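PDB 5B68: 4-alpha-glucanotransferase, which is an amylomaltase (disproportionating enzyme), a carbohydrate-active enzyme that joins a TIM-barrel domain to an N-terminal beta-sandwich domain. Local coordinates for residues A11-Y23 with Q475-H487. Residues are numbered along the deposited sequence; the frame is centred on the assembly and turned at random.
Sequences ADLYGVATSYTDY and QSPATGTYIRFDH
T481 OG1 donates to A17 O at 2.7 Å, the shortest direct hydrogen bond between 11-23 and 475-487. The hydroxyl lies above the carbonyl plane instead of on a lone pair; with OG1 anti to the backbone N (chi1 -169°), the threonine can reach that oxygen while its methyl CG2 turns to V16 CG1, 3.8 Å off. A beta-branched residue thus serves a polar and an apolar neighbour at once. Two backbone bonds continue the pairing: A17 N gives an almost straight bond to Y482 O (2.9 Å), and R484 N binds G15 O (2.9 Å). Between them V16 and I483 form a non-hydrogen-bonded antiparallel pair, a single beta bridge added to the edge strand of a four-stranded antiparallel sheet, whose strand 467-472 pairs with 481-484 through V470 and L468. G15, just past helix 5-13, closes its last turn in a Schellman motif; its positive phi suits glycine. With no side chain it leaves room for R484 CB, and in one of two conformers the guanidinium lies with one face over G15 CA. A17, small, fits CB against Y482 CB. Farther on, the edge of the Y482 ring meets the face of Y20 in an offset T-shaped stack, planes at 82° and centroids 5.8 Å apart; F469 packs edge-to-face with both. The phenol of Y20 donates to a water that donates to A478 O and G480 O, so this side chain also tethers the turn before the strand, its CE2 lying 3.3 Å from G480 O. Another water bridges Y14 O and R484 O by donating to both.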
ATOM      1  N   ALA A  11     -27.887   1.488   9.978  1.00 21.91           N
ATOM      2  CA  ALA A  11     -26.699   0.858   9.422  1.00 21.34           C
ATOM      3  C   ALA A  11     -26.617   1.040   7.896  1.00 21.29           C
ATOM      4  O   ALA A  11     -25.533   1.398   7.397  1.00 21.57           O
ATOM      5  CB  ALA A  11     -26.711  -0.656   9.770  1.00 23.59           C
ATOM      6  N   ASP A  12     -27.700   0.803   7.161  1.00 19.13           N
ATOM      7  CA  ASP A  12     -27.717   1.018   5.716  1.00 22.19           C
ATOM      8  C   ASP A  12     -27.340   2.427   5.304  1.00 21.02           C
ATOM      9  O   ASP A  12     -26.599   2.595   4.342  1.00 20.85           O
ATOM     10  CB  ASP A  12     -29.090   0.732   5.083  1.00 22.76           C
ATOM     11  CG  ASP A  12     -29.456  -0.723   5.106  1.00 26.42           C
ATOM     12  OD1 ASP A  12     -28.622  -1.622   5.356  1.00 25.43           O
ATOM     13  OD2 ASP A  12     -30.665  -0.953   4.964  1.00 26.47           O
ATOM     14  N   LEU A  13     -27.819   3.438   6.028  1.00 21.78           N
ATOM     15  CA  LEU A  13     -27.527   4.865   5.637  1.00 20.36           C
ATOM     16  C   LEU A  13     -26.033   5.207   5.795  1.00 21.25           C
ATOM     17  O   LEU A  13     -25.476   6.050   5.082  1.00 19.16           O
ATOM     18  CB  LEU A  13     -28.324   5.823   6.499  1.00 21.89           C
ATOM     19  CG  LEU A  13     -29.843   5.760   6.277  1.00 23.26           C
ATOM     20  CD1 LEU A  13     -30.475   6.611   7.361  1.00 28.28           C
ATOM     21  CD2 LEU A  13     -30.263   6.171   4.878  1.00 24.15           C
ATOM     22  N   TYR A  14     -25.396   4.531   6.741  1.00 20.47           N
ATOM     23  CA  TYR A  14     -23.948   4.685   6.983  1.00 21.29           C
ATOM     24  C   TYR A  14     -23.051   3.657   6.340  1.00 22.15           C
ATOM     25  O   TYR A  14     -21.859   3.690   6.533  1.00 20.26           O
ATOM     26  CB  TYR A  14     -23.730   4.750   8.495  1.00 22.08           C
ATOM     27  CG  TYR A  14     -24.148   6.074   9.060  1.00 23.29           C
ATOM     28  CD1 TYR A  14     -23.282   7.180   9.015  1.00 25.93           C
ATOM     29  CD2 TYR A  14     -25.428   6.256   9.616  1.00 25.07           C
ATOM     30  CE1 TYR A  14     -23.683   8.393   9.506  1.00 26.94           C
ATOM     31  CE2 TYR A  14     -25.811   7.461  10.136  1.00 25.00           C
ATOM     32  CZ  TYR A  14     -24.941   8.525  10.079  1.00 26.68           C
ATOM     33  OH  TYR A  14     -25.373   9.714  10.615  1.00 26.05           O
ATOM     34  N   GLY A  15     -23.624   2.759   5.538  1.00 19.45           N
ATOM     35  CA  GLY A  15     -22.852   1.765   4.853  1.00 20.38           C
ATOM     36  C   GLY A  15     -22.233   0.699   5.740  1.00 20.26           C
ATOM     37  O   GLY A  15     -21.179   0.136   5.383  1.00 20.90           O
ATOM     38  N   VAL A  16     -22.922   0.330   6.815  1.00 18.58           N
ATOM     39  CA  VAL A  16     -22.410  -0.636   7.737  1.00 20.99           C
ATOM     40  C   VAL A  16     -23.156  -1.903   7.433  1.00 23.18           C
ATOM     41  O   VAL A  16     -24.398  -1.913   7.450  1.00 21.07           O
ATOM     42  CB  VAL A  16     -22.620  -0.221   9.180  1.00 21.63           C
ATOM     43  CG1 VAL A  16     -22.066  -1.300  10.131  1.00 20.36           C
ATOM     44  CG2 VAL A  16     -21.962   1.134   9.444  1.00 23.39           C
ATOM     45  N   ALA A  17     -22.421  -2.948   7.098  1.00 25.43           N
ATOM     46  CA  ALA A  17     -23.080  -4.242   6.726  1.00 24.78           C
ATOM     47  C   ALA A  17     -23.730  -4.868   7.950  1.00 22.93           C
ATOM     48  O   ALA A  17     -23.147  -4.937   9.064  1.00 22.24           O
ATOM     49  CB  ALA A  17     -22.062  -5.223   6.146  1.00 26.19           C
ATOM     50  N   THR A  18     -24.930  -5.398   7.729  1.00 23.36           N
ATOM     51  CA  THR A  18     -25.672  -6.103   8.832  1.00 25.26           C
ATOM     52  C   THR A  18     -25.527  -7.628   8.803  1.00 26.24           C
ATOM     53  O   THR A  18     -26.005  -8.338   9.707  1.00 28.46           O
ATOM     54  CB  THR A  18     -27.154  -5.771   8.775  1.00 23.67           C
ATOM     55  OG1 THR A  18     -27.715  -6.229   7.542  1.00 21.79           O
ATOM     56  CG2 THR A  18     -27.374  -4.239   8.903  1.00 23.58           C
ATOM     57  N   SER A  19     -24.948  -8.132   7.718  1.00 27.57           N
ATOM     58  CA  SER A  19     -24.520  -9.535   7.678  1.00 27.62           C
ATOM     59  C   SER A  19     -23.423  -9.686   6.642  1.00 31.66           C
ATOM     60  O   SER A  19     -23.239  -8.807   5.827  1.00 31.72           O
ATOM     61  CB  SER A  19     -25.703 -10.420   7.249  1.00 29.64           C
ATOM     62  OG  SER A  19     -26.210  -9.978   5.999  1.00 34.41           O
ATOM     63  N   TYR A  20     -22.745 -10.823   6.639  1.00 32.31           N
ATOM     64  CA  TYR A  20     -21.691 -11.077   5.627  1.00 30.70           C
ATOM     65  C   TYR A  20     -21.412 -12.580   5.518  1.00 36.91           C
ATOM     66  O   TYR A  20     -21.913 -13.378   6.343  1.00 32.94           O
ATOM     67  CB  TYR A  20     -20.420 -10.264   5.967  1.00 30.57           C
ATOM     68  CG  TYR A  20     -19.816 -10.588   7.274  1.00 30.51           C
ATOM     69  CD1 TYR A  20     -18.855 -11.569   7.385  1.00 34.92           C
ATOM     70  CD2 TYR A  20     -20.187  -9.898   8.436  1.00 28.79           C
ATOM     71  CE1 TYR A  20     -18.305 -11.901   8.617  1.00 34.65           C
ATOM     72  CE2 TYR A  20     -19.627 -10.207   9.646  1.00 31.53           C
ATOM     73  CZ  TYR A  20     -18.712 -11.209   9.740  1.00 31.94           C
ATOM     74  OH  TYR A  20     -18.196 -11.520  10.947  1.00 38.23           O
ATOM     75  N   THR A  21     -20.609 -12.939   4.539  1.00 37.49           N
ATOM     76  CA  THR A  21     -20.089 -14.267   4.464  1.00 45.84           C
ATOM     77  C   THR A  21     -18.621 -14.160   4.803  1.00 44.52           C
ATOM     78  O   THR A  21     -17.926 -13.268   4.341  1.00 40.76           O
ATOM     79  CB  THR A  21     -20.276 -14.877   3.083  1.00 52.40           C
ATOM     80  OG1 THR A  21     -21.661 -14.829   2.744  1.00 53.00           O
ATOM     81  CG2 THR A  21     -19.819 -16.315   3.097  1.00 50.54           C
ATOM     82  N   ASP A  22     -18.165 -15.050   5.659  1.00 44.43           N
ATOM     83  CA  ASP A  22     -16.780 -15.019   6.085  1.00 49.56           C
ATOM     84  C   ASP A  22     -15.853 -15.625   5.033  1.00 57.55           C
ATOM     85  O   ASP A  22     -16.282 -16.018   3.953  1.00 48.20           O
ATOM     86  CB  ASP A  22     -16.606 -15.713   7.431  1.00 51.04           C
ATOM     87  CG  ASP A  22     -16.919 -17.184   7.369  1.00 51.61           C
ATOM     88  OD1 ASP A  22     -17.064 -17.714   6.251  1.00 44.18           O
ATOM     89  OD2 ASP A  22     -17.015 -17.790   8.443  1.00 50.33           O
ATOM     90  N   TYR A  23     -14.566 -15.638   5.339  1.00 57.87           N
ATOM     91  CA  TYR A  23     -13.577 -16.189   4.437  1.00 61.99           C
ATOM     92  C   TYR A  23     -13.635 -17.714   4.342  1.00 63.57           C
ATOM     93  O   TYR A  23     -12.957 -18.310   3.525  1.00 61.97           O
ATOM     94  CB  TYR A  23     -12.184 -15.681   4.790  1.00 61.72           C
ATOM     95  CG  TYR A  23     -11.883 -14.302   4.248  1.00 64.82           C
ATOM     96  CD1 TYR A  23     -12.797 -13.620   3.478  1.00 58.10           C
ATOM     97  CD2 TYR A  23     -10.680 -13.685   4.517  1.00 68.31           C
ATOM     98  CE1 TYR A  23     -12.519 -12.372   2.988  1.00 63.26           C
ATOM     99  CE2 TYR A  23     -10.398 -12.432   4.025  1.00 68.08           C
ATOM    100  CZ  TYR A  23     -11.325 -11.788   3.263  1.00 66.83           C
ATOM    101  OH  TYR A  23     -11.044 -10.551   2.772  1.00 71.34           O
ATOM    102  N   GLN A 475     -11.575  -5.638  20.276  1.00 29.02           N
ATOM    103  CA  GLN A 475     -12.449  -6.788  20.241  1.00 29.25           C
ATOM    104  C   GLN A 475     -11.948  -7.800  19.235  1.00 31.20           C
ATOM    105  O   GLN A 475     -11.147  -7.491  18.384  1.00 31.74           O
ATOM    106  CB  GLN A 475     -13.881  -6.390  19.894  1.00 31.17           C
ATOM    107  CG  GLN A 475     -14.589  -5.608  20.973  1.00 30.42           C
ATOM    108  CD  GLN A 475     -16.079  -5.570  20.773  1.00 30.72           C
ATOM    109  OE1 GLN A 475     -16.606  -6.228  19.896  1.00 31.89           O
ATOM    110  NE2 GLN A 475     -16.760  -4.805  21.589  1.00 28.50           N
ATOM    111  N   SER A 476     -12.410  -9.026  19.391  1.00 31.49           N
ATOM    112  CA  SER A 476     -12.150 -10.115  18.469  1.00 34.38           C
ATOM    113  C   SER A 476     -12.651  -9.774  17.059  1.00 30.98           C
ATOM    114  O   SER A 476     -13.736  -9.167  16.872  1.00 32.48           O
ATOM    115  CB  SER A 476     -12.898 -11.370  18.941  1.00 34.16           C
ATOM    116  OG  SER A 476     -12.779 -12.446  18.012  1.00 39.73           O
ATOM    117  N   PRO A 477     -11.922 -10.242  16.059  1.00 30.36           N
ATOM    118  CA  PRO A 477     -12.403 -10.075  14.686  1.00 29.51           C
ATOM    119  C   PRO A 477     -13.741 -10.754  14.376  1.00 30.21           C
ATOM    120  O   PRO A 477     -14.469 -10.327  13.474  1.00 28.06           O
ATOM    121  CB  PRO A 477     -11.264 -10.641  13.857  1.00 31.83           C
ATOM    122  CG  PRO A 477     -10.043 -10.570  14.749  1.00 30.90           C
ATOM    123  CD  PRO A 477     -10.498 -10.648  16.141  1.00 29.18           C
ATOM    124  N   ALA A 478     -14.080 -11.834  15.094  1.00 30.19           N
ATOM    125  CA  ALA A 478     -15.419 -12.429  15.024  1.00 31.86           C
ATOM    126  C   ALA A 478     -16.558 -11.446  15.263  1.00 33.35           C
ATOM    127  O   ALA A 478     -17.647 -11.712  14.818  1.00 34.88           O
ATOM    128  CB  ALA A 478     -15.548 -13.613  16.041  1.00 34.45           C
ATOM    129  N   THR A 479     -16.301 -10.349  15.987  1.00 28.89           N
ATOM    130  CA  THR A 479     -17.258  -9.306  16.268  1.00 27.38           C
ATOM    131  C   THR A 479     -17.331  -8.202  15.215  1.00 28.21           C
ATOM    132  O   THR A 479     -18.095  -7.273  15.401  1.00 33.66           O
ATOM    133  CB  THR A 479     -17.053  -8.669  17.645  1.00 26.47           C
ATOM    134  OG1 THR A 479     -15.871  -7.848  17.704  1.00 28.62           O
ATOM    135  CG2 THR A 479     -16.958  -9.806  18.708  1.00 29.17           C
ATOM    136  N   GLY A 480     -16.595  -8.331  14.119  1.00 24.54           N
ATOM    137  CA  GLY A 480     -16.563  -7.262  13.136  1.00 24.58           C
ATOM    138  C   GLY A 480     -17.633  -7.344  12.079  1.00 24.22           C
ATOM    139  O   GLY A 480     -18.542  -8.220  12.064  1.00 23.00           O
ATOM    140  N   THR A 481     -17.544  -6.352  11.194  1.00 20.78           N
ATOM    141  CA  THR A 481     -18.392  -6.269  10.043  1.00 22.84           C
ATOM    142  C   THR A 481     -17.715  -5.409   8.965  1.00 22.31           C
ATOM    143  O   THR A 481     -16.615  -4.925   9.208  1.00 22.61           O
ATOM    144  CB  THR A 481     -19.772  -5.725  10.397  1.00 20.85           C
ATOM    145  OG1 THR A 481     -20.611  -5.914   9.277  1.00 22.97           O
ATOM    146  CG2 THR A 481     -19.775  -4.272  10.825  1.00 22.95           C
ATOM    147  N   TYR A 482     -18.363  -5.267   7.820  1.00 22.83           N
ATOM    148  CA  TYR A 482     -17.850  -4.496   6.716  1.00 20.13           C
ATOM    149  C   TYR A 482     -18.390  -3.083   6.755  1.00 21.20           C
ATOM    150  O   TYR A 482     -19.534  -2.875   7.059  1.00 19.58           O
ATOM    151  CB  TYR A 482     -18.237  -5.144   5.388  1.00 22.11           C
ATOM    152  CG  TYR A 482     -17.366  -6.312   5.059  1.00 23.98           C
ATOM    153  CD1 TYR A 482     -16.095  -6.113   4.578  1.00 24.30           C
ATOM    154  CD2 TYR A 482     -17.780  -7.609   5.301  1.00 26.85           C
ATOM    155  CE1 TYR A 482     -15.270  -7.162   4.307  1.00 26.67           C
ATOM    156  CE2 TYR A 482     -16.956  -8.672   5.031  1.00 27.69           C
ATOM    157  CZ  TYR A 482     -15.701  -8.436   4.533  1.00 28.79           C
ATOM    158  OH  TYR A 482     -14.860  -9.462   4.250  1.00 34.53           O
ATOM    159  N   ILE A 483     -17.530  -2.129   6.465  1.00 20.34           N
ATOM    160  CA  ILE A 483     -17.972  -0.762   6.142  1.00 21.56           C
ATOM    161  C   ILE A 483     -17.640  -0.495   4.708  1.00 20.28           C
ATOM    162  O   ILE A 483     -16.551  -0.819   4.246  1.00 20.19           O
ATOM    163  CB  ILE A 483     -17.367   0.321   7.049  1.00 22.85           C
ATOM    164  CG1 ILE A 483     -15.851   0.279   7.066  1.00 24.94           C
ATOM    165  CG2 ILE A 483     -17.900   0.160   8.457  1.00 23.51           C
ATOM    166  CD1 ILE A 483     -15.289   1.442   7.912  1.00 26.09           C
ATOM    167  N   ARG A 484     -18.598   0.077   4.001  0.50 20.93           N
ATOM    168  CA  ARG A 484     -18.509   0.407   2.570  0.50 21.31           C
ATOM    169  C   ARG A 484     -17.853   1.766   2.307  0.50 20.07           C
ATOM    170  O   ARG A 484     -18.110   2.718   3.048  0.50 21.75           O
ATOM    171  CB  ARG A 484     -19.955   0.368   2.012  0.50 22.82           C
ATOM    172  CG  ARG A 484     -20.189   0.855   0.596  0.50 25.34           C
ATOM    173  CD  ARG A 484     -21.457   0.313  -0.084  0.50 27.57           C
ATOM    174  NE  ARG A 484     -22.738   0.365   0.638  0.50 31.42           N
ATOM    175  CZ  ARG A 484     -23.362   1.475   0.995  0.50 31.72           C
ATOM    176  NH1 ARG A 484     -22.803   2.644   0.761  0.50 34.79           N
ATOM    177  NH2 ARG A 484     -24.536   1.400   1.590  0.50 35.22           N
ATOM    178  N   PHE A 485     -17.053   1.873   1.227  1.00 18.65           N
ATOM    179  CA  PHE A 485     -16.482   3.132   0.779  1.00 18.19           C
ATOM    180  C   PHE A 485     -17.007   3.417  -0.582  1.00 18.15           C
ATOM    181  O   PHE A 485     -17.539   2.530  -1.269  1.00 18.79           O
ATOM    182  CB  PHE A 485     -14.940   3.093   0.780  1.00 18.42           C
ATOM    183  CG  PHE A 485     -14.381   3.024   2.172  1.00 20.86           C
ATOM    184  CD1 PHE A 485     -14.140   4.192   2.871  1.00 20.38           C
ATOM    185  CD2 PHE A 485     -14.108   1.818   2.800  1.00 23.19           C
ATOM    186  CE1 PHE A 485     -13.683   4.135   4.169  1.00 23.44           C
ATOM    187  CE2 PHE A 485     -13.664   1.785   4.136  1.00 26.63           C
ATOM    188  CZ  PHE A 485     -13.459   2.963   4.811  1.00 23.36           C
ATOM    189  N   ASP A 486     -16.862   4.680  -0.995  1.00 17.65           N
ATOM    190  CA  ASP A 486     -17.206   5.042  -2.338  1.00 19.43           C
ATOM    191  C   ASP A 486     -16.083   4.613  -3.279  1.00 17.62           C
ATOM    192  O   ASP A 486     -15.100   5.373  -3.478  1.00 18.37           O
ATOM    193  CB  ASP A 486     -17.518   6.525  -2.440  1.00 20.64           C
ATOM    194  CG  ASP A 486     -17.897   6.958  -3.839  1.00 21.20           C
ATOM    195  OD1 ASP A 486     -17.908   6.179  -4.855  1.00 19.40           O
ATOM    196  OD2 ASP A 486     -18.325   8.121  -3.898  1.00 22.50           O
ATOM    197  N   HIS A 487     -16.241   3.421  -3.882  1.00 18.33           N
ATOM    198  CA  HIS A 487     -15.175   2.886  -4.748  1.00 19.74           C
ATOM    199  C   HIS A 487     -14.923   3.772  -5.989  1.00 17.94           C
ATOM    200  O   HIS A 487     -13.789   3.844  -6.518  1.00 19.04           O
ATOM    201  CB  HIS A 487     -15.434   1.422  -5.154  1.00 19.97           C
ATOM    202  CG  HIS A 487     -16.744   1.262  -5.826  1.00 22.30           C
ATOM    203  ND1 HIS A 487     -16.895   1.421  -7.181  1.00 29.26           N
ATOM    204  CD2 HIS A 487     -17.982   1.147  -5.316  1.00 25.47           C
ATOM    205  CE1 HIS A 487     -18.172   1.362  -7.490  1.00 25.28           C
ATOM    206  NE2 HIS A 487     -18.853   1.207  -6.378  1.00 27.89           N
TER
HETATM  207  O   HOH W   1     -19.926   3.853   4.558  1.00 34.45           O
HETATM  208  O   HOH W   2     -19.476 -10.200  13.412  1.00 35.88           O
HETATM  209  O   HOH W   3     -11.993  -8.414   3.788  1.00 34.69           O